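Local coordinates for protein Cg3027-pa (Drosophila melanogaster, PDB 2VHH) that probably hydrolyses N-carbamoyl-beta-alanine and its 2-methyl homologue to the free beta-amino acid, ammonium and carbon dioxide in pyrimidine breakdown, at residues 296-301 against 307-312. Residues are numbered along the deposited sequence; the frame is centred on the assembly and turned at random.
Sequences PNEYTS and AHKEFG
Two reciprocal backbone hydrogen bonds make Tyr299 and His308 an antiparallel hydrogen-bonded pair: Tyr299 N to His308 O, 3.1 Å, and the straighter return bond from His308 N to Tyr299 O, also 3.1 Å. The pairing is flanked by corners of the chain at 296-297 and at 309; beside it, Ala307 CA makes a C-H...O contact with Tyr299 O.

Both aromatic side chains leave the same face of the bridge. With CG between backbone N and carbonyl carbon in each (chi1 66° for Tyr299, 59° for His308), the rings meet obliquely, centroids 4.7 Å apart and planes inclined at 60°. His308 O lies over one face of the phenol, whose OH reaches past the corner at 309, 3.0 Å from Glu310 O and 3.1 Å from Phe311 CB.

Extended Lys309 runs alongside the other segment to a weak hydrogen bond from NZ to Pro296 O (3.4 Å). Glu298 lays its carboxylate beside Ala307 CB, but its salt bridge goes to Lys306 of the second subunit.

The arrangement is a single antiparallel beta bridge that pairs the short strand 298-299, in the link after strand 283-295, with the start of strand 308-315, an outermost strand of its sheet within the chain, in a carbon-nitrogen hydrolase domain at a subunit interface of the octamer.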
loop_
_atom_site.group_PDB
_atom_site.type_symbol
_atom_site.label_atom_id
_atom_site.label_comp_id
_atom_site.label_asym_id
_atom_site.label_seq_id
_atom_site.Cartn_x
_atom_site.Cartn_y
_atom_site.Cartn_z
ATOM N N PRO C 296 -34.479 -34.048 -31.206
ATOM C CA PRO C 296 -34.810 -34.239 -32.632
ATOM C C PRO C 296 -33.610 -34.517 -33.538
ATOM O O PRO C 296 -33.667 -35.417 -34.370
ATOM C CB PRO C 296 -35.470 -32.908 -33.034
ATOM C CG PRO C 296 -35.215 -31.964 -31.893
ATOM C CD PRO C 296 -35.070 -32.803 -30.678
ATOM N N ASN C 297 -32.534 -33.759 -33.364
ATOM C CA ASN C 297 -31.386 -33.842 -34.259
ATOM C C ASN C 297 -30.120 -34.354 -33.555
ATOM O O ASN C 297 -30.007 -34.271 -32.329
ATOM C CB ASN C 297 -31.133 -32.475 -34.911
ATOM C CG ASN C 297 -32.420 -31.792 -35.387
ATOM O OD1 ASN C 297 -33.148 -32.317 -36.234
ATOM N ND2 ASN C 297 -32.696 -30.607 -34.843
ATOM N N GLU C 298 -29.185 -34.894 -34.340
ATOM C CA GLU C 298 -27.857 -35.303 -33.868
ATOM C C GLU C 298 -27.071 -34.148 -33.258
ATOM O O GLU C 298 -27.195 -33.004 -33.700
ATOM C CB GLU C 298 -27.020 -35.800 -35.044
ATOM C CG GLU C 298 -27.361 -37.160 -35.603
ATOM C CD GLU C 298 -26.389 -37.586 -36.705
ATOM O OE1 GLU C 298 -25.516 -36.770 -37.098
ATOM O OE2 GLU C 298 -26.499 -38.739 -37.181
ATOM N N TYR C 299 -26.228 -34.462 -32.277
ATOM C CA TYR C 299 -25.240 -33.518 -31.745
ATOM C C TYR C 299 -23.965 -34.266 -31.309
ATOM O O TYR C 299 -24.014 -35.472 -31.057
ATOM C CB TYR C 299 -25.829 -32.705 -30.575
ATOM C CG TYR C 299 -26.138 -33.538 -29.352
ATOM C CD1 TYR C 299 -25.144 -33.822 -28.413
ATOM C CD2 TYR C 299 -27.417 -34.065 -29.143
ATOM C CE1 TYR C 299 -25.411 -34.608 -27.302
ATOM C CE2 TYR C 299 -27.697 -34.853 -28.030
ATOM C CZ TYR C 299 -26.686 -35.115 -27.113
ATOM O OH TYR C 299 -26.935 -35.891 -26.011
ATOM N N THR C 300 -22.830 -33.563 -31.225
ATOM C CA THR C 300 -21.600 -34.152 -30.651
ATOM C C THR C 300 -21.210 -33.464 -29.349
ATOM O O THR C 300 -21.593 -32.324 -29.108
ATOM C CB THR C 300 -20.384 -34.183 -31.623
ATOM O OG1 THR C 300 -19.958 -32.850 -31.926
ATOM C CG2 THR C 300 -20.718 -34.932 -32.911
ATOM N N SER C 301 -20.444 -34.171 -28.522
ATOM C CA SER C 301 -20.124 -33.715 -27.163
ATOM C C SER C 301 -18.688 -33.218 -26.906
ATOM O O SER C 301 -18.318 -32.935 -25.761
ATOM C CB SER C 301 -20.524 -34.761 -26.108
ATOM O OG SER C 301 -20.733 -36.044 -26.658
ATOM N N ALA C 307 -21.936 -38.921 -33.436
ATOM C CA ALA C 307 -23.095 -38.082 -33.127
ATOM C C ALA C 307 -24.254 -38.929 -32.596
ATOM O O ALA C 307 -24.409 -40.087 -32.984
ATOM C CB ALA C 307 -23.518 -37.294 -34.345
ATOM N N HIS C 308 -25.052 -38.351 -31.698
ATOM C CA HIS C 308 -26.155 -39.060 -31.043
ATOM C C HIS C 308 -27.273 -38.107 -30.590
ATOM O O HIS C 308 -27.104 -36.889 -30.599
ATOM C CB HIS C 308 -25.642 -39.928 -29.870
ATOM C CG HIS C 308 -24.934 -39.154 -28.799
ATOM N ND1 HIS C 308 -23.589 -38.858 -28.859
ATOM C CD2 HIS C 308 -25.385 -38.610 -27.645
ATOM C CE1 HIS C 308 -23.244 -38.164 -27.789
ATOM N NE2 HIS C 308 -24.316 -38.000 -27.037
ATOM N N LYS C 309 -28.410 -38.679 -30.201
ATOM C CA LYS C 309 -29.611 -37.909 -29.866
ATOM C C LYS C 309 -29.997 -37.985 -28.386
ATOM O O LYS C 309 -30.722 -37.124 -27.894
ATOM C CB LYS C 309 -30.795 -38.358 -30.738
ATOM C CG LYS C 309 -30.569 -38.173 -32.226
ATOM C CD LYS C 309 -31.806 -38.496 -33.049
ATOM C CE LYS C 309 -31.521 -38.266 -34.531
ATOM N NZ LYS C 309 -32.701 -38.517 -35.388
ATOM N N GLU C 310 -29.510 -39.019 -27.693
ATOM C CA GLU C 310 -29.782 -39.251 -26.269
ATOM C C GLU C 310 -28.841 -38.496 -25.323
ATOM O O GLU C 310 -27.636 -38.747 -25.296
ATOM C CB GLU C 310 -29.683 -40.740 -25.948
ATOM C CG GLU C 310 -30.975 -41.532 -26.065
ATOM C CD GLU C 310 -30.814 -42.973 -25.569
ATOM O OE1 GLU C 310 -29.655 -43.454 -25.478
ATOM O OE2 GLU C 310 -31.837 -43.635 -25.270
ATOM N N PHE C 311 -29.407 -37.589 -24.536
ATOM C CA PHE C 311 -28.664 -36.860 -23.513
ATOM C C PHE C 311 -29.086 -37.338 -22.131
ATOM O O PHE C 311 -30.208 -37.074 -21.677
ATOM C CB PHE C 311 -28.885 -35.349 -23.662
ATOM C CG PHE C 311 -28.081 -34.497 -22.707
ATOM C CD1 PHE C 311 -26.757 -34.790 -22.421
ATOM C CD2 PHE C 311 -28.652 -33.367 -22.126
ATOM C CE1 PHE C 311 -26.031 -33.989 -21.544
ATOM C CE2 PHE C 311 -27.928 -32.552 -21.261
ATOM C CZ PHE C 311 -26.618 -32.862 -20.968
ATOM N N GLY C 312 -28.171 -38.050 -21.478
ATOM C CA GLY C 312 -28.402 -38.578 -20.141
ATOM C C GLY C 312 -27.532 -39.779 -19.820
ATOM O O GLY C 312 -26.594 -40.086 -20.556
#